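Local coordinates for protein UTP-glucose-1-phosphate uridylyltransferase 2 (Trypanosoma brucei, PDB 3GUE) that probably makes UDP-glucose and diphosphate from UTP and glucose 1-phosphate, and is seen here with UDP-glucose bound, at residues Q105-L115 / T140-L150. Residues are numbered along the deposited sequence; the frame is centred on the assembly and turned at random.
Sequences QTFLDFTALQL and TKNFLRKYPTL
D109 OD1 is gripped twice from across the contact. Y147 OH donates to D109 OD1 at 2.6 Å, meeting the oxygen's anti lone pair, the one turned away from OD2. K146 NZ closes a salt bridge to D109 OD1 at 2.9 Å, on the syn side but tilted out of the carboxylate plane. K146 gets there with an extended chain that runs from CG, near the rim of one face of the Y147 ring, to the acid. The opposite face takes A112 CB, which sits over the ring centre at 3.6 Å from the centroid in a CH-pi contact, so the tyrosine ring lies between a lysine methylene and an alanine methyl. D109 OD2 turns back to its own segment: T106 N donates to it at 2.7 Å and T106 OG1 reaches it from above the carboxylate plane. Because T106 OG1 also accepts from D109 N, the two residues form a capping box at the start of helix 107-122, and the carboxylate has its rotation fixed by both segments. Water links K146 NZ to Q105 OE1, and a second water donates to OD2. The F143 ring, swung toward the helix with CG anti to the backbone N (chi1 -177°), brings its CZ edge to 3.4 Å from D109 OD2; the weakly positive C-H edge against a carboxylate oxygen is probably favourable. Deeper in, L108 CD2 lies 3.7 Å from T140 CG2 and also packs on F143 and L144, and L150 spans A112 and L115. L108 and L144 both rest on L130 of strand 128-132, and T140 OG1 bonds to T136 O and to N83, a UDP-glucose-binding residue. This is helix packing over one side of the central mixed sheet of a GT-A nucleotidyltransferase fold.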
loop_
_atom_site.group_PDB
_atom_site.type_symbol
_atom_site.label_atom_id
_atom_site.label_comp_id
_atom_site.label_asym_id
_atom_site.label_seq_id
_atom_site.Cartn_x
_atom_site.Cartn_y
_atom_site.Cartn_z
ATOM N N GLN A 105 -7.257 15.305 11.530
ATOM C CA GLN A 105 -6.554 14.046 11.834
ATOM C C GLN A 105 -5.932 13.459 10.562
ATOM O O GLN A 105 -6.587 13.366 9.525
ATOM C CB GLN A 105 -7.498 13.017 12.505
ATOM C CG GLN A 105 -8.272 13.549 13.745
ATOM C CD GLN A 105 -7.364 13.890 14.908
ATOM O OE1 GLN A 105 -6.783 14.975 14.966
ATOM N NE2 GLN A 105 -7.257 12.971 15.862
ATOM N N THR A 106 -4.653 13.128 10.638
ATOM C CA THR A 106 -3.922 12.501 9.521
ATOM C C THR A 106 -4.161 10.990 9.571
ATOM O O THR A 106 -4.840 10.503 10.489
ATOM C CB THR A 106 -2.407 12.733 9.617
ATOM O OG1 THR A 106 -1.931 12.146 10.828
ATOM C CG2 THR A 106 -2.033 14.270 9.591
ATOM N N PHE A 107 -3.559 10.262 8.626
ATOM C CA PHE A 107 -3.642 8.791 8.579
ATOM C C PHE A 107 -2.961 8.300 9.874
ATOM O O PHE A 107 -3.410 7.341 10.493
ATOM C CB PHE A 107 -2.899 8.199 7.361
ATOM C CG PHE A 107 -3.662 8.261 6.027
ATOM C CD1 PHE A 107 -4.483 7.210 5.620
ATOM C CD2 PHE A 107 -3.511 9.353 5.169
ATOM C CE1 PHE A 107 -5.170 7.262 4.395
ATOM C CE2 PHE A 107 -4.188 9.413 3.940
ATOM C CZ PHE A 107 -5.015 8.371 3.553
ATOM N N LEU A 108 -1.904 9.007 10.300
ATOM C CA LEU A 108 -1.082 8.553 11.421
ATOM C C LEU A 108 -1.755 8.787 12.771
ATOM O O LEU A 108 -1.569 8.000 13.701
ATOM C CB LEU A 108 0.344 9.156 11.356
ATOM C CG LEU A 108 1.458 8.565 12.240
ATOM C CD1 LEU A 108 1.533 7.012 12.237
ATOM C CD2 LEU A 108 2.780 9.178 11.816
ATOM N N ASP A 109 -2.517 9.879 12.875
ATOM C CA ASP A 109 -3.467 10.104 13.973
ATOM C C ASP A 109 -4.379 8.907 14.139
ATOM O O ASP A 109 -4.411 8.305 15.213
ATOM C CB ASP A 109 -4.328 11.347 13.719
ATOM C CG ASP A 109 -3.598 12.617 14.004
ATOM O OD1 ASP A 109 -3.085 12.753 15.149
ATOM O OD2 ASP A 109 -3.528 13.460 13.076
ATOM N N PHE A 110 -5.120 8.566 13.077
ATOM C CA PHE A 110 -6.002 7.376 13.079
ATOM C C PHE A 110 -5.326 6.045 13.456
ATOM O O PHE A 110 -5.879 5.298 14.256
ATOM C CB PHE A 110 -6.836 7.278 11.794
ATOM C CG PHE A 110 -7.967 8.266 11.750
ATOM C CD1 PHE A 110 -9.043 8.137 12.624
ATOM C CD2 PHE A 110 -7.955 9.339 10.841
ATOM C CE1 PHE A 110 -10.107 9.061 12.614
ATOM C CE2 PHE A 110 -8.999 10.255 10.813
ATOM C CZ PHE A 110 -10.090 10.120 11.697
ATOM N N THR A 111 -4.097 5.821 12.971
ATOM C CA THR A 111 -3.280 4.648 13.344
ATOM C C THR A 111 -2.904 4.645 14.839
ATOM O O THR A 111 -3.056 3.623 15.499
ATOM C CB THR A 111 -1.973 4.552 12.470
ATOM O OG1 THR A 111 -2.319 4.314 11.101
ATOM C CG2 THR A 111 -1.046 3.441 12.957
ATOM N N ALA A 112 -2.424 5.785 15.347
ATOM C CA ALA A 112 -2.088 5.939 16.771
ATOM C C ALA A 112 -3.299 5.781 17.701
ATOM O O ALA A 112 -3.184 5.212 18.793
ATOM C CB ALA A 112 -1.398 7.275 17.041
ATOM N N LEU A 113 -4.443 6.301 17.266
ATOM C CA LEU A 113 -5.683 6.244 18.033
ATOM C C LEU A 113 -6.316 4.860 18.018
ATOM O O LEU A 113 -6.892 4.436 19.016
ATOM C CB LEU A 113 -6.691 7.298 17.509
ATOM C CG LEU A 113 -6.445 8.804 17.780
ATOM C CD1 LEU A 113 -7.442 9.629 17.012
ATOM C CD2 LEU A 113 -6.446 9.198 19.252
ATOM N N GLN A 114 -6.232 4.177 16.870
ATOM C CA GLN A 114 -6.680 2.778 16.719
ATOM C C GLN A 114 -5.913 1.871 17.685
ATOM O O GLN A 114 -6.506 1.040 18.356
ATOM C CB GLN A 114 -6.457 2.291 15.289
ATOM C CG GLN A 114 -7.527 2.757 14.303
ATOM C CD GLN A 114 -7.183 2.525 12.849
ATOM O OE1 GLN A 114 -6.244 1.774 12.521
ATOM N NE2 GLN A 114 -7.946 3.162 11.959
ATOM N N LEU A 115 -4.596 2.077 17.763
ATOM C CA LEU A 115 -3.708 1.213 18.549
ATOM C C LEU A 115 -4.017 1.394 20.017
ATOM O O LEU A 115 -4.108 0.424 20.778
ATOM C CB LEU A 115 -2.249 1.594 18.273
ATOM C CG LEU A 115 -1.136 0.926 19.090
ATOM C CD1 LEU A 115 -0.985 -0.559 18.692
ATOM C CD2 LEU A 115 0.172 1.685 18.890
ATOM N N THR A 140 7.936 11.558 10.311
ATOM C CA THR A 140 7.123 10.664 11.122
ATOM C C THR A 140 7.495 10.774 12.597
ATOM O O THR A 140 6.611 10.920 13.465
ATOM C CB THR A 140 7.244 9.154 10.668
ATOM O OG1 THR A 140 6.802 9.020 9.324
ATOM C CG2 THR A 140 6.387 8.263 11.502
ATOM N N LYS A 141 8.801 10.721 12.887
ATOM C CA LYS A 141 9.263 10.855 14.262
ATOM C C LYS A 141 8.784 12.174 14.861
ATOM O O LYS A 141 8.219 12.178 15.958
ATOM C CB LYS A 141 10.794 10.752 14.374
ATOM C CG LYS A 141 11.265 10.731 15.829
ATOM C CD LYS A 141 12.754 10.432 15.989
ATOM C CE LYS A 141 13.101 10.477 17.430
ATOM N NZ LYS A 141 14.360 9.738 17.689
ATOM N N ASN A 142 8.956 13.282 14.127
ATOM C CA ASN A 142 8.597 14.586 14.688
ATOM C C ASN A 142 7.091 14.730 14.869
ATOM O O ASN A 142 6.650 15.287 15.887
ATOM C CB ASN A 142 9.181 15.764 13.906
ATOM C CG ASN A 142 9.472 16.974 14.814
ATOM O OD1 ASN A 142 10.431 16.955 15.615
ATOM N ND2 ASN A 142 8.638 18.018 14.710
ATOM N N PHE A 143 6.314 14.207 13.906
ATOM C CA PHE A 143 4.856 14.136 14.056
ATOM C C PHE A 143 4.420 13.423 15.340
ATOM O O PHE A 143 3.496 13.871 16.046
ATOM C CB PHE A 143 4.151 13.484 12.859
ATOM C CG PHE A 143 2.635 13.478 13.003
ATOM C CD1 PHE A 143 1.881 14.535 12.523
ATOM C CD2 PHE A 143 1.977 12.430 13.659
ATOM C CE1 PHE A 143 0.504 14.565 12.681
ATOM C CE2 PHE A 143 0.600 12.458 13.825
ATOM C CZ PHE A 143 -0.142 13.536 13.334
ATOM N N LEU A 144 5.048 12.298 15.627
ATOM C CA LEU A 144 4.658 11.511 16.806
ATOM C C LEU A 144 4.977 12.139 18.173
ATOM O O LEU A 144 4.665 11.536 19.188
ATOM C CB LEU A 144 5.163 10.059 16.704
ATOM C CG LEU A 144 4.513 9.205 15.591
ATOM C CD1 LEU A 144 5.207 7.839 15.413
ATOM C CD2 LEU A 144 2.979 9.044 15.789
ATOM N N ARG A 145 5.580 13.341 18.201
ATOM C CA ARG A 145 5.729 14.113 19.431
ATOM C C ARG A 145 4.388 14.301 20.126
ATOM O O ARG A 145 4.323 14.279 21.350
ATOM C CB ARG A 145 6.343 15.488 19.176
ATOM C CG ARG A 145 7.830 15.470 18.980
ATOM C CD ARG A 145 8.407 16.863 19.064
ATOM N NE ARG A 145 9.805 16.867 18.648
ATOM C CZ ARG A 145 10.816 16.606 19.465
ATOM N NH1 ARG A 145 10.584 16.306 20.745
ATOM N NH2 ARG A 145 12.060 16.652 19.009
ATOM N N LYS A 146 3.342 14.487 19.311
ATOM C CA LYS A 146 1.943 14.502 19.727
ATOM C C LYS A 146 1.501 13.250 20.497
ATOM O O LYS A 146 0.587 13.333 21.283
ATOM C CB LYS A 146 1.058 14.659 18.484
ATOM C CG LYS A 146 -0.408 14.852 18.753
ATOM C CD LYS A 146 -1.145 14.947 17.415
ATOM C CE LYS A 146 -2.553 15.457 17.594
ATOM N NZ LYS A 146 -3.196 15.392 16.255
ATOM N N TYR A 147 2.129 12.099 20.236
ATOM C CA TYR A 147 1.819 10.854 20.976
ATOM C C TYR A 147 3.005 10.374 21.826
ATOM O O TYR A 147 3.752 9.484 21.415
ATOM C CB TYR A 147 1.286 9.757 20.031
ATOM C CG TYR A 147 0.029 10.171 19.285
ATOM C CD1 TYR A 147 -1.223 10.116 19.908
ATOM C CD2 TYR A 147 0.087 10.618 17.961
ATOM C CE1 TYR A 147 -2.401 10.503 19.233
ATOM C CE2 TYR A 147 -1.063 11.017 17.280
ATOM C CZ TYR A 147 -2.302 10.949 17.913
ATOM O OH TYR A 147 -3.428 11.348 17.251
ATOM N N PRO A 148 3.185 10.969 23.019
ATOM C CA PRO A 148 4.313 10.582 23.888
ATOM C C PRO A 148 4.459 9.082 24.139
ATOM O O PRO A 148 5.599 8.606 24.275
ATOM C CB PRO A 148 4.018 11.330 25.186
ATOM C CG PRO A 148 3.311 12.575 24.730
ATOM C CD PRO A 148 2.380 12.044 23.639
ATOM N N THR A 149 3.338 8.343 24.201
ATOM C CA THR A 149 3.356 6.872 24.390
ATOM C C THR A 149 4.231 6.223 23.319
ATOM O O THR A 149 5.024 5.313 23.604
ATOM C CB THR A 149 1.932 6.227 24.326
ATOM O OG1 THR A 149 1.098 6.730 25.385
ATOM C CG2 THR A 149 2.011 4.688 24.449
ATOM N N LEU A 150 4.091 6.728 22.095
ATOM C CA LEU A 150 4.851 6.253 20.940
ATOM C C LEU A 150 6.227 6.926 20.831
ATOM O O LEU A 150 7.236 6.234 20.642
ATOM C CB LEU A 150 4.040 6.447 19.654
ATOM C CG LEU A 150 2.627 5.826 19.666
ATOM C CD1 LEU A 150 1.915 6.077 18.357
ATOM C CD2 LEU A 150 2.662 4.307 19.991
HETATM O O HOH W 1 -5.593 16.979 17.169
HETATM O O HOH W 2 -2.962 16.003 13.018
#